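Local coordinates for malonyl CoA-acyl carrier protein transacylase (Staphylococcus aureus, PDB 3IM9) that catalyses transfer of the malonyl group from malonyl-CoA to holo-acyl carrier protein, supplying malonyl-ACP for fatty acid biosynthesis, at residues L48-L53 with T70-L75; D91-H96 with F232-N237; Q124-A129 with K212-D217; L141-D146 with L192-V197. One frame throughout, in Å; residues are numbered along the deposited sequence.

Overall arrangement
Four contacts of one acyl transferase chain illustrate how chemistry follows position. Contact 1 is buried and apolar, setting the turn after helix 35-47 against a proline kink in helix 67-84. Contact 3 is likewise side-chain packing without a hydrogen bond across it, but it is only partly buried, with one side toward solvent; it touches contact 1 where M126 meets Q71. Contacts 2 and 4 instead rely on backbone hydrogen bonds. Contact 2 adds segment 232-237 to the outermost strand 92-95 of the parallel sheet and leads toward the probable active-site serine, whereas contact 4, at the surface and far from the annotated sites, pairs two strands of the mixed sheet. Contacts 1 and 4 lie on opposite sides of the chain's centre, about 34 Å between contact centres.

Contact 1 of 4, residues L48-L53 with T70-L75; sequences LDFDIL and TQPALL
P72 O accepts a hydrogen bond from T76 OG1 within helix 67-84, while the pyrrolidine ring of the same residue faces L48, F50 and I52. As a proline it has no N-H to give to the preceding turn, and the helix is kinked there. L48 reaches the ring with CD1, 3.8 Å from P72 CB. F50 brings the edge of its phenyl ring, with CZ 4.1 Å from P72 CG and that carbon near the plane of the aromatic ring, so this is edge packing and not a stack. I52 completes the set: with CG1 anti to the backbone N (chi1 -179°) and a bend at chi2 of 68°, its CD1 comes down on the helix backbone, 3.8 Å from A73 N and 3.9 Å from A73 CB. No hydrogen bond joins the two segments. Around them, D49 forms a salt bridge with R120 of helix 112-128, and D51, the centre of an inverse gamma turn, is the N-cap of helix 52-57, its OD1 accepting from E54 N. The whole is a tight turn between helices 35-47 and 52-57, packed on the proline-kinked helix 67-84 of the acyl transferase domain.

Contact 2 of 4, residues D91-H96 with F232-N237; sequences DFTMGH and FPVVQN
F92 lays the edge of its ring against P233, with CD2 3.6 Å from P233 CB and that carbon near the plane of the phenyl group. F232 also uses its edge, crossing T93 at about a right angle with CE2 3.6 Å from T93 CG2. That methyl sits between the backbone N and the carbonyl carbon of T93, which leaves OG1 anti to the backbone N (chi1 -177°) and hydrogen-bonded to I14 O and S103 OG. The two segments run in nearly the same direction. T93 N donates to P233 O at 3.0 Å, and T93 O receives V235 N at 2.8 Å in a nearly straight bond (169°), the pattern of a short parallel bridge. Further along, a water bridges the two backbones: it accepts from G95 N at 2.8 Å and lies 2.7 Å from V235 O, though it has more acceptors in reach than protons to give. Strand 92-95 is also bonded to strand 11-16. G95 begins a GxSxG sequence consistent with the nucleophile elbow around S97, the probable active-site serine. Because main-chain atoms and a water make these polar links, backbone bonding probably fixes much of the strand's path into that turn.

Contact 3 of 4, residues Q124-A129 with K212-D217; sequences QLMAQA and KVIEED
I214 fills the junction between the C-terminal part of helix 112-128 and the turn that leads into helix 215-222, where one branched side chain touches L125, M126 and A129. CG1 stands between the backbone N and the carbonyl carbon (chi1 63°), which sends CD1 to M126 CG, 3.7 Å away, and to L125 CB at 4.0 Å. CG2 goes the other way, lying 3.7 Å from A129 CB. This is the tight half of the contact, and it is the half nearer the probable catalytic centre: M126 bends at chi3, packs on F206 and Q71, and its side chain is about 5 Å, between nearest atoms, from that of H207, an active-site residue by similarity. The outer half is looser. There V213 CG2 meets A129 CB at 4.0 Å, and L125 CD2 lies obliquely against D217 CB at 3.9 Å, V213 and D217 being exposed. The chain between the two segments includes strands of the mixed sheet, and here it returns beside helix 112-128, where no hydrogen bond crosses the interface. Even the main chain is met by carbon: I214 CG2 rests 3.6 Å from L125 O.

Contact 4 of 4, residues L141-D146 with L192-V197; sequences LGLDFD and LGAKRV
L141 and R196 lie side by side and point the same way on one face of the mixed sheet, where strand 135-141 ends against strand 196-199 in a classic beta bulge: K195 and R196 both face the single residue L141. The aliphatic part of the arginine does the touching, with R196 CG 3.6 Å from L141 CD1, before its chain bends at chi2 and chi3. K195 starts toward the other strand, its CB 3.5 Å from L141 O, but its chain turns off and the amino end leads outward. L141 also carries the backbone pair of the bulge, its N donating to R196 O at 2.9 Å and its O receiving K195 N at 2.9 Å, the second bond markedly bent (131°). Beyond the bulge, L143 packs on A194: its CG, anti to the carbonyl carbon, is 3.8 Å from A194 CA, with CD1 near A194 CB. The fork continues past the alanine to G193, L143 CD2 being 3.5 Å from G193 O. Positive phi values, 91° at G142 and 99° at G193, turn the backbone at both glycines. Between them one water donates to G142 O at 2.8 Å and to G193 O at 2.9 Å.

Contact 1 of 4, residues L48-L53 with T70-L75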
loop_
_atom_site.group_PDB
_atom_site.type_symbol
_atom_site.label_atom_id
_atom_site.label_comp_id
_atom_site.label_asym_id
_atom_site.label_seq_id
_atom_site.Cartn_x
_atom_site.Cartn_y
_atom_site.Cartn_z
ATOM N N LEU A 48 5.668 16.800 -10.858
ATOM C CA LEU A 48 6.224 16.986 -9.533
ATOM C C LEU A 48 7.310 18.049 -9.403
ATOM O O LEU A 48 8.116 18.250 -10.371
ATOM C CB LEU A 48 6.735 15.607 -9.041
ATOM C CG LEU A 48 5.599 14.565 -8.895
ATOM C CD1 LEU A 48 6.092 13.218 -8.754
ATOM C CD2 LEU A 48 4.692 14.888 -7.662
ATOM N N ASP A 49 7.412 18.607 -8.203
ATOM C CA ASP A 49 8.346 19.687 -7.898
ATOM C C ASP A 49 9.727 19.179 -7.445
ATOM O O ASP A 49 10.529 19.953 -6.916
ATOM C CB ASP A 49 7.712 20.652 -6.824
ATOM C CG ASP A 49 7.559 20.037 -5.452
ATOM O OD1 ASP A 49 7.904 18.868 -5.204
ATOM O OD2 ASP A 49 6.977 20.782 -4.573
ATOM N N PHE A 50 10.015 17.868 -7.582
ATOM C CA PHE A 50 11.374 17.414 -7.379
ATOM C C PHE A 50 11.678 16.436 -8.523
ATOM O O PHE A 50 10.743 16.094 -9.311
ATOM C CB PHE A 50 11.518 16.702 -6.016
ATOM C CG PHE A 50 10.797 15.325 -5.942
ATOM C CD1 PHE A 50 9.387 15.265 -5.829
ATOM C CD2 PHE A 50 11.541 14.129 -5.832
ATOM C CE1 PHE A 50 8.722 14.021 -5.729
ATOM C CE2 PHE A 50 10.908 12.929 -5.779
ATOM C CZ PHE A 50 9.452 12.869 -5.685
ATOM N N ASP A 51 12.953 16.005 -8.622
ATOM C CA ASP A 51 13.358 15.152 -9.730
ATOM C C ASP A 51 13.011 13.721 -9.373
ATOM O O ASP A 51 13.835 12.910 -8.859
ATOM C CB ASP A 51 14.849 15.299 -10.017
ATOM C CG ASP A 51 15.229 14.692 -11.318
ATOM O OD1 ASP A 51 14.536 13.793 -11.831
ATOM O OD2 ASP A 51 16.306 15.099 -11.836
ATOM N N ILE A 52 11.755 13.405 -9.644
ATOM C CA ILE A 52 11.243 12.041 -9.280
ATOM C C ILE A 52 11.983 10.924 -10.006
ATOM O O ILE A 52 12.299 9.897 -9.434
ATOM C CB ILE A 52 9.687 11.925 -9.548
ATOM C CG1 ILE A 52 9.161 10.531 -9.138
ATOM C CG2 ILE A 52 9.383 12.411 -11.000
ATOM C CD1 ILE A 52 9.201 10.295 -7.690
ATOM N N LEU A 53 12.298 11.155 -11.287
ATOM C CA LEU A 53 12.969 10.077 -11.977
ATOM C C LEU A 53 14.422 9.828 -11.492
ATOM O O LEU A 53 14.833 8.675 -11.378
ATOM C CB LEU A 53 12.925 10.253 -13.543
ATOM C CG LEU A 53 11.498 10.479 -14.091
ATOM C CD1 LEU A 53 11.576 10.532 -15.629
ATOM C CD2 LEU A 53 10.568 9.328 -13.698
ATOM N N THR A 70 8.769 8.503 -1.639
ATOM C CA THR A 70 8.528 7.114 -2.009
ATOM C C THR A 70 7.106 6.962 -2.524
ATOM O O THR A 70 6.859 6.123 -3.404
ATOM C CB THR A 70 8.574 6.187 -0.753
ATOM O OG1 THR A 70 9.623 6.663 0.165
ATOM C CG2 THR A 70 8.940 4.797 -1.276
ATOM N N GLN A 71 6.158 7.687 -1.938
ATOM C CA GLN A 71 4.747 7.489 -2.363
ATOM C C GLN A 71 4.533 7.780 -3.871
ATOM O O GLN A 71 4.011 6.920 -4.580
ATOM C CB GLN A 71 3.777 8.242 -1.485
ATOM C CG GLN A 71 3.754 7.642 -0.042
ATOM C CD GLN A 71 2.665 8.201 0.818
ATOM O OE1 GLN A 71 1.535 8.461 0.349
ATOM N NE2 GLN A 71 2.980 8.441 2.126
ATOM N N PRO A 72 4.908 8.965 -4.361
ATOM C CA PRO A 72 4.741 9.186 -5.803
ATOM C C PRO A 72 5.668 8.284 -6.600
ATOM O O PRO A 72 5.263 7.881 -7.705
ATOM C CB PRO A 72 5.154 10.689 -6.012
ATOM C CG PRO A 72 5.908 11.059 -4.736
ATOM C CD PRO A 72 5.273 10.204 -3.641
ATOM N N ALA A 73 6.824 7.876 -6.052
ATOM C CA ALA A 73 7.668 6.938 -6.818
ATOM C C ALA A 73 7.005 5.584 -7.033
ATOM O O ALA A 73 7.020 5.040 -8.134
ATOM C CB ALA A 73 8.976 6.747 -5.986
ATOM N N LEU A 74 6.358 5.038 -6.020
ATOM C CA LEU A 74 5.698 3.753 -6.118
ATOM C C LEU A 74 4.476 3.874 -7.021
ATOM O O LEU A 74 4.261 2.955 -7.823
ATOM C CB LEU A 74 5.264 3.299 -4.708
ATOM C CG LEU A 74 6.398 2.770 -3.818
ATOM C CD1 LEU A 74 5.980 2.826 -2.324
ATOM C CD2 LEU A 74 6.790 1.349 -4.205
ATOM N N LEU A 75 3.652 4.913 -6.814
ATOM C CA LEU A 75 2.515 5.088 -7.734
ATOM C C LEU A 75 2.969 5.150 -9.185
ATOM O O LEU A 75 2.308 4.538 -10.058
ATOM C CB LEU A 75 1.743 6.369 -7.327
ATOM C CG LEU A 75 0.464 6.542 -8.159
ATOM C CD1 LEU A 75 -0.671 5.795 -7.498
ATOM C CD2 LEU A 75 0.121 8.025 -8.156
#

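Contact 2 of 4, residues D91-H96 with F232-N237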
loop_
_atom_site.group_PDB
_atom_site.type_symbol
_atom_site.label_atom_id
_atom_site.label_comp_id
_atom_site.label_asym_id
_atom_site.label_seq_id
_atom_site.Cartn_x
_atom_site.Cartn_y
_atom_site.Cartn_z
ATOM N N ASP A 91 -10.885 -8.475 -12.245
ATOM C CA ASP A 91 -12.206 -8.467 -11.629
ATOM C C ASP A 91 -12.272 -7.554 -10.386
ATOM O O ASP A 91 -13.318 -6.935 -10.096
ATOM C CB ASP A 91 -12.552 -9.877 -11.289
ATOM C CG ASP A 91 -12.546 -10.785 -12.528
ATOM O OD1 ASP A 91 -13.435 -10.484 -13.402
ATOM O OD2 ASP A 91 -11.787 -11.763 -12.559
ATOM N N PHE A 92 -11.093 -7.358 -9.730
ATOM C CA PHE A 92 -11.048 -6.534 -8.510
ATOM C C PHE A 92 -9.594 -6.044 -8.395
ATOM O O PHE A 92 -8.671 -6.484 -9.098
ATOM C CB PHE A 92 -11.230 -7.417 -7.246
ATOM C CG PHE A 92 -12.600 -8.148 -7.182
ATOM C CD1 PHE A 92 -12.631 -9.452 -7.648
ATOM C CD2 PHE A 92 -13.733 -7.510 -6.702
ATOM C CE1 PHE A 92 -13.866 -10.178 -7.656
ATOM C CE2 PHE A 92 -14.958 -8.229 -6.667
ATOM C CZ PHE A 92 -14.967 -9.554 -7.154
ATOM N N THR A 93 -9.422 -5.134 -7.430
ATOM C CA THR A 93 -8.049 -4.665 -7.133
ATOM C C THR A 93 -7.997 -4.290 -5.669
ATOM O O THR A 93 -9.011 -3.992 -5.007
ATOM C CB THR A 93 -7.724 -3.450 -8.034
ATOM O OG1 THR A 93 -6.366 -3.040 -7.790
ATOM C CG2 THR A 93 -8.605 -2.275 -7.809
ATOM N N MET A 94 -6.754 -4.272 -5.164
ATOM C CA MET A 94 -6.452 -3.709 -3.818
ATOM C C MET A 94 -4.998 -3.344 -3.787
ATOM O O MET A 94 -4.221 -3.774 -4.627
ATOM C CB MET A 94 -6.758 -4.706 -2.651
ATOM C CG MET A 94 -5.896 -5.937 -2.658
ATOM S SD MET A 94 -6.028 -6.915 -1.183
ATOM C CE MET A 94 -5.142 -8.329 -1.782
ATOM N N GLY A 95 -4.648 -2.474 -2.861
ATOM C CA GLY A 95 -3.186 -2.102 -2.725
ATOM C C GLY A 95 -2.910 -1.754 -1.280
ATOM O O GLY A 95 -3.819 -1.329 -0.529
ATOM N N HIS A 96 -1.638 -1.878 -0.894
ATOM C CA HIS A 96 -1.298 -1.728 0.544
ATOM C C HIS A 96 -0.945 -0.294 0.874
ATOM O O HIS A 96 0.109 0.188 0.424
ATOM C CB HIS A 96 -0.150 -2.673 0.869
ATOM C CG HIS A 96 0.029 -2.911 2.340
ATOM N ND1 HIS A 96 0.653 -1.964 3.154
ATOM C CD2 HIS A 96 -0.161 -4.019 3.091
ATOM C CE1 HIS A 96 0.697 -2.437 4.400
ATOM N NE2 HIS A 96 0.251 -3.700 4.383
ATOM N N PHE A 232 -14.269 -1.352 -11.530
ATOM C CA PHE A 232 -14.381 -2.696 -10.939
ATOM C C PHE A 232 -14.048 -2.409 -9.440
ATOM O O PHE A 232 -13.438 -1.348 -9.167
ATOM C CB PHE A 232 -13.447 -3.753 -11.607
ATOM C CG PHE A 232 -12.045 -3.239 -11.877
ATOM C CD1 PHE A 232 -11.729 -2.633 -13.111
ATOM C CD2 PHE A 232 -11.014 -3.311 -10.887
ATOM C CE1 PHE A 232 -10.470 -2.137 -13.387
ATOM C CE2 PHE A 232 -9.733 -2.772 -11.177
ATOM C CZ PHE A 232 -9.440 -2.149 -12.354
ATOM N N PRO A 233 -14.485 -3.307 -8.533
ATOM C CA PRO A 233 -14.378 -2.973 -7.082
ATOM C C PRO A 233 -12.902 -2.879 -6.593
ATOM O O PRO A 233 -12.055 -3.696 -6.919
ATOM C CB PRO A 233 -15.047 -4.140 -6.372
ATOM C CG PRO A 233 -16.061 -4.798 -7.481
ATOM C CD PRO A 233 -15.265 -4.539 -8.772
ATOM N N VAL A 234 -12.719 -1.866 -5.756
ATOM C CA VAL A 234 -11.425 -1.607 -5.052
ATOM C C VAL A 234 -11.705 -2.146 -3.640
ATOM O O VAL A 234 -12.634 -1.613 -2.937
ATOM C CB VAL A 234 -11.123 -0.150 -5.029
ATOM C CG1 VAL A 234 -9.811 0.071 -4.214
ATOM C CG2 VAL A 234 -11.018 0.463 -6.444
ATOM N N VAL A 235 -10.961 -3.150 -3.186
ATOM C CA VAL A 235 -11.142 -3.668 -1.815
ATOM C C VAL A 235 -10.338 -2.740 -0.916
ATOM O O VAL A 235 -9.116 -2.733 -0.982
ATOM C CB VAL A 235 -10.730 -5.097 -1.685
ATOM C CG1 VAL A 235 -11.011 -5.642 -0.251
ATOM C CG2 VAL A 235 -11.596 -5.926 -2.681
ATOM N N GLN A 236 -11.011 -1.923 -0.116
ATOM C CA GLN A 236 -10.349 -0.839 0.615
ATOM C C GLN A 236 -9.720 -1.321 1.910
ATOM O O GLN A 236 -10.221 -2.243 2.605
ATOM C CB GLN A 236 -11.280 0.349 0.869
ATOM C CG GLN A 236 -11.693 0.907 -0.490
ATOM C CD GLN A 236 -12.208 2.357 -0.358
ATOM O OE1 GLN A 236 -13.431 2.587 -0.141
ATOM N NE2 GLN A 236 -11.327 3.333 -0.483
ATOM N N ASN A 237 -8.567 -0.689 2.250
ATOM C CA ASN A 237 -7.835 -1.081 3.429
ATOM C C ASN A 237 -8.617 -0.890 4.734
ATOM O O ASN A 237 -8.360 -1.617 5.696
ATOM C CB ASN A 237 -6.544 -0.218 3.532
ATOM C CG ASN A 237 -5.454 -0.586 2.564
ATOM O OD1 ASN A 237 -5.466 -1.633 1.844
ATOM N ND2 ASN A 237 -4.499 0.305 2.520
HETATM O O HOH W 1 -6.829 -1.391 -1.542
#

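Contact 3 of 4, residues Q124-A129 with K212-D217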
loop_
_atom_site.group_PDB
_atom_site.type_symbol
_atom_site.label_atom_id
_atom_site.label_comp_id
_atom_site.label_asym_id
_atom_site.label_seq_id
_atom_site.Cartn_x
_atom_site.Cartn_y
_atom_site.Cartn_z
ATOM N N GLN A 124 3.825 14.144 2.083
ATOM C CA GLN A 124 4.372 15.331 2.776
ATOM C C GLN A 124 3.596 15.562 4.088
ATOM O O GLN A 124 4.236 15.825 5.096
ATOM C CB GLN A 124 4.170 16.609 1.948
ATOM C CG GLN A 124 5.032 16.598 0.668
ATOM C CD GLN A 124 4.698 17.792 -0.172
ATOM O OE1 GLN A 124 3.500 18.086 -0.478
ATOM N NE2 GLN A 124 5.747 18.523 -0.527
ATOM N N LEU A 125 2.300 15.328 4.082
ATOM C CA LEU A 125 1.528 15.535 5.320
ATOM C C LEU A 125 1.919 14.466 6.333
ATOM O O LEU A 125 2.071 14.783 7.554
ATOM C CB LEU A 125 0.028 15.446 5.041
ATOM C CG LEU A 125 -0.632 16.658 4.429
ATOM C CD1 LEU A 125 0.241 17.530 3.584
ATOM C CD2 LEU A 125 -2.055 16.429 3.949
ATOM N N MET A 126 2.079 13.228 5.873
ATOM C CA MET A 126 2.479 12.178 6.826
ATOM C C MET A 126 3.868 12.472 7.380
ATOM O O MET A 126 4.081 12.312 8.584
ATOM C CB MET A 126 2.436 10.768 6.163
ATOM C CG MET A 126 0.993 10.416 5.830
ATOM S SD MET A 126 0.896 8.855 4.892
ATOM C CE MET A 126 1.809 7.668 5.846
ATOM N N ALA A 127 4.800 12.816 6.523
ATOM C CA ALA A 127 6.214 13.105 6.921
ATOM C C ALA A 127 6.282 14.256 7.945
ATOM O O ALA A 127 7.189 14.225 8.818
ATOM C CB ALA A 127 7.065 13.453 5.724
ATOM N N GLN A 128 5.371 15.215 7.857
ATOM C CA GLN A 128 5.372 16.409 8.730
ATOM C C GLN A 128 4.426 16.333 9.879
ATOM O O GLN A 128 4.358 17.303 10.670
ATOM C CB GLN A 128 5.031 17.652 7.888
ATOM C CG GLN A 128 6.079 17.874 6.702
ATOM C CD GLN A 128 5.612 18.936 5.684
ATOM O OE1 GLN A 128 4.864 19.852 6.022
ATOM N NE2 GLN A 128 6.045 18.803 4.436
ATOM N N ALA A 129 3.728 15.217 10.069
ATOM C CA ALA A 129 2.636 15.191 11.031
ATOM C C ALA A 129 3.185 15.401 12.461
ATOM O O ALA A 129 2.568 16.154 13.288
ATOM C CB ALA A 129 1.827 13.917 10.913
ATOM N N LYS A 212 -5.020 11.256 12.940
ATOM C CA LYS A 212 -6.156 12.203 12.743
ATOM C C LYS A 212 -5.694 13.632 12.620
ATOM O O LYS A 212 -6.409 14.476 12.022
ATOM C CB LYS A 212 -7.126 12.039 13.907
ATOM C CG LYS A 212 -7.901 10.787 13.712
ATOM C CD LYS A 212 -8.739 10.485 14.988
ATOM C CE LYS A 212 -9.451 9.078 14.950
ATOM N NZ LYS A 212 -10.268 8.760 16.208
ATOM N N VAL A 213 -4.488 13.969 13.077
ATOM C CA VAL A 213 -3.957 15.349 12.993
ATOM C C VAL A 213 -3.865 15.857 11.559
ATOM O O VAL A 213 -3.809 17.103 11.383
ATOM C CB VAL A 213 -2.591 15.570 13.724
ATOM C CG1 VAL A 213 -2.770 15.352 15.216
ATOM C CG2 VAL A 213 -1.484 14.733 13.095
ATOM N N ILE A 214 -3.801 14.958 10.564
ATOM C CA ILE A 214 -3.670 15.426 9.164
ATOM C C ILE A 214 -4.946 15.224 8.347
ATOM O O ILE A 214 -4.959 15.535 7.156
ATOM C CB ILE A 214 -2.485 14.734 8.420
ATOM C CG1 ILE A 214 -2.680 13.222 8.293
ATOM C CG2 ILE A 214 -1.128 15.160 9.079
ATOM C CD1 ILE A 214 -1.703 12.574 7.212
ATOM N N GLU A 215 -5.998 14.750 8.992
ATOM C CA GLU A 215 -7.292 14.477 8.305
ATOM C C GLU A 215 -7.799 15.737 7.607
ATOM O O GLU A 215 -8.173 15.698 6.409
ATOM C CB GLU A 215 -8.358 13.985 9.339
ATOM C CG GLU A 215 -9.744 13.924 8.772
ATOM C CD GLU A 215 -10.725 13.268 9.744
ATOM O OE1 GLU A 215 -11.776 12.820 9.270
ATOM O OE2 GLU A 215 -10.424 13.211 10.965
ATOM N N GLU A 216 -7.836 16.854 8.314
ATOM C CA GLU A 216 -8.450 18.026 7.674
ATOM C C GLU A 216 -7.652 18.529 6.481
ATOM O O GLU A 216 -8.288 18.872 5.450
ATOM C CB GLU A 216 -8.622 19.201 8.670
ATOM C CG GLU A 216 -9.701 19.046 9.696
ATOM C CD GLU A 216 -9.385 19.971 10.886
ATOM O OE1 GLU A 216 -9.406 21.236 10.705
ATOM O OE2 GLU A 216 -9.026 19.412 11.969
ATOM N N ASP A 217 -6.345 18.606 6.601
ATOM C CA ASP A 217 -5.513 19.108 5.522
ATOM C C ASP A 217 -5.629 18.172 4.288
ATOM O O ASP A 217 -5.736 18.615 3.123
ATOM C CB ASP A 217 -4.038 19.186 5.936
ATOM C CG ASP A 217 -3.775 20.353 6.918
ATOM O OD1 ASP A 217 -4.624 21.261 6.999
ATOM O OD2 ASP A 217 -2.729 20.373 7.608
#

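Contact 4 of 4, residues L141-D146 with L192-V197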
loop_
_atom_site.group_PDB
_atom_site.type_symbol
_atom_site.label_atom_id
_atom_site.label_comp_id
_atom_site.label_asym_id
_atom_site.label_seq_id
_atom_site.Cartn_x
_atom_site.Cartn_y
_atom_site.Cartn_z
ATOM N N LEU A 141 6.693 -9.937 14.769
ATOM C CA LEU A 141 6.680 -11.148 13.949
ATOM C C LEU A 141 6.410 -12.302 14.891
ATOM O O LEU A 141 6.985 -12.381 15.964
ATOM C CB LEU A 141 7.990 -11.356 13.238
ATOM C CG LEU A 141 8.396 -10.136 12.370
ATOM C CD1 LEU A 141 9.700 -10.402 11.643
ATOM C CD2 LEU A 141 7.315 -9.654 11.329
ATOM N N GLY A 142 5.644 -13.271 14.407
ATOM C CA GLY A 142 5.541 -14.559 15.110
ATOM C C GLY A 142 4.429 -14.658 16.114
ATOM O O GLY A 142 4.324 -15.683 16.827
ATOM N N LEU A 143 3.553 -13.656 16.210
ATOM C CA LEU A 143 2.482 -13.709 17.190
ATOM C C LEU A 143 1.137 -13.603 16.560
ATOM O O LEU A 143 0.968 -12.850 15.625
ATOM C CB LEU A 143 2.629 -12.553 18.236
ATOM C CG LEU A 143 3.710 -12.711 19.249
ATOM C CD1 LEU A 143 3.701 -11.450 20.148
ATOM C CD2 LEU A 143 3.465 -13.982 20.131
ATOM N N ASP A 144 0.131 -14.286 17.098
ATOM C CA ASP A 144 -1.235 -14.122 16.591
ATOM C C ASP A 144 -1.754 -12.696 16.825
ATOM O O ASP A 144 -1.317 -12.022 17.757
ATOM C CB ASP A 144 -2.174 -15.139 17.242
ATOM C CG ASP A 144 -2.142 -16.488 16.551
ATOM O OD1 ASP A 144 -1.498 -16.597 15.486
ATOM O OD2 ASP A 144 -2.759 -17.440 17.073
ATOM N N PHE A 145 -2.683 -12.238 15.983
ATOM C CA PHE A 145 -3.242 -10.896 16.124
ATOM C C PHE A 145 -3.779 -10.665 17.557
ATOM O O PHE A 145 -3.636 -9.564 18.135
ATOM C CB PHE A 145 -4.372 -10.659 15.122
ATOM C CG PHE A 145 -5.080 -9.391 15.357
ATOM C CD1 PHE A 145 -6.176 -9.329 16.222
ATOM C CD2 PHE A 145 -4.581 -8.187 14.787
ATOM C CE1 PHE A 145 -6.814 -8.092 16.484
ATOM C CE2 PHE A 145 -5.227 -6.929 15.073
ATOM C CZ PHE A 145 -6.337 -6.871 15.876
ATOM N N ASP A 146 -4.479 -11.661 18.116
ATOM C CA ASP A 146 -5.100 -11.435 19.433
ATOM C C ASP A 146 -4.026 -11.179 20.533
ATOM O O ASP A 146 -4.226 -10.354 21.409
ATOM C CB ASP A 146 -6.124 -12.536 19.833
ATOM C CG ASP A 146 -5.553 -13.959 19.806
ATOM O OD1 ASP A 146 -6.392 -14.930 19.825
ATOM O OD2 ASP A 146 -4.307 -14.155 19.806
ATOM N N LEU A 192 8.284 -11.312 25.629
ATOM C CA LEU A 192 6.836 -11.540 25.487
ATOM C C LEU A 192 6.449 -12.621 24.503
ATOM O O LEU A 192 5.242 -12.903 24.370
ATOM C CB LEU A 192 6.090 -10.261 25.134
ATOM C CG LEU A 192 6.339 -9.139 26.146
ATOM C CD1 LEU A 192 5.534 -7.959 25.697
ATOM C CD2 LEU A 192 5.868 -9.604 27.537
ATOM N N GLY A 193 7.439 -13.230 23.840
ATOM C CA GLY A 193 7.160 -14.363 22.933
ATOM C C GLY A 193 7.096 -14.009 21.446
ATOM O O GLY A 193 6.800 -14.861 20.606
ATOM N N ALA A 194 7.391 -12.751 21.091
ATOM C CA ALA A 194 7.473 -12.431 19.681
ATOM C C ALA A 194 8.763 -13.056 19.171
ATOM O O ALA A 194 9.774 -13.064 19.883
ATOM C CB ALA A 194 7.611 -10.861 19.424
ATOM N N LYS A 195 8.728 -13.567 17.937
ATOM C CA LYS A 195 9.946 -14.049 17.278
ATOM C C LYS A 195 10.905 -12.883 17.075
ATOM O O LYS A 195 12.117 -13.005 17.283
ATOM C CB LYS A 195 9.665 -14.653 15.923
ATOM C CG LYS A 195 10.860 -15.286 15.226
ATOM C CD LYS A 195 11.076 -16.674 15.857
ATOM C CE LYS A 195 12.190 -17.504 15.169
ATOM N NZ LYS A 195 12.171 -18.760 16.015
ATOM N N ARG A 196 10.370 -11.729 16.698
ATOM C CA ARG A 196 11.203 -10.543 16.526
ATOM C C ARG A 196 10.369 -9.275 16.411
ATOM O O ARG A 196 9.408 -9.225 15.643
ATOM C CB ARG A 196 12.101 -10.695 15.297
ATOM C CG ARG A 196 11.974 -9.560 14.292
ATOM C CD ARG A 196 13.283 -8.805 14.142
ATOM N NE ARG A 196 14.055 -9.270 12.993
ATOM C CZ ARG A 196 15.009 -8.562 12.399
ATOM N NH1 ARG A 196 15.659 -9.063 11.358
ATOM N NH2 ARG A 196 15.315 -7.351 12.844
ATOM N N VAL A 197 10.738 -8.246 17.171
ATOM C CA VAL A 197 10.014 -6.976 17.097
ATOM C C VAL A 197 11.034 -6.019 16.435
ATOM O O VAL A 197 12.071 -5.669 17.045
ATOM C CB VAL A 197 9.528 -6.423 18.408
ATOM C CG1 VAL A 197 8.804 -5.012 18.145
ATOM C CG2 VAL A 197 8.513 -7.358 19.041
HETATM O O HOH W 2 6.709 -16.281 18.071
#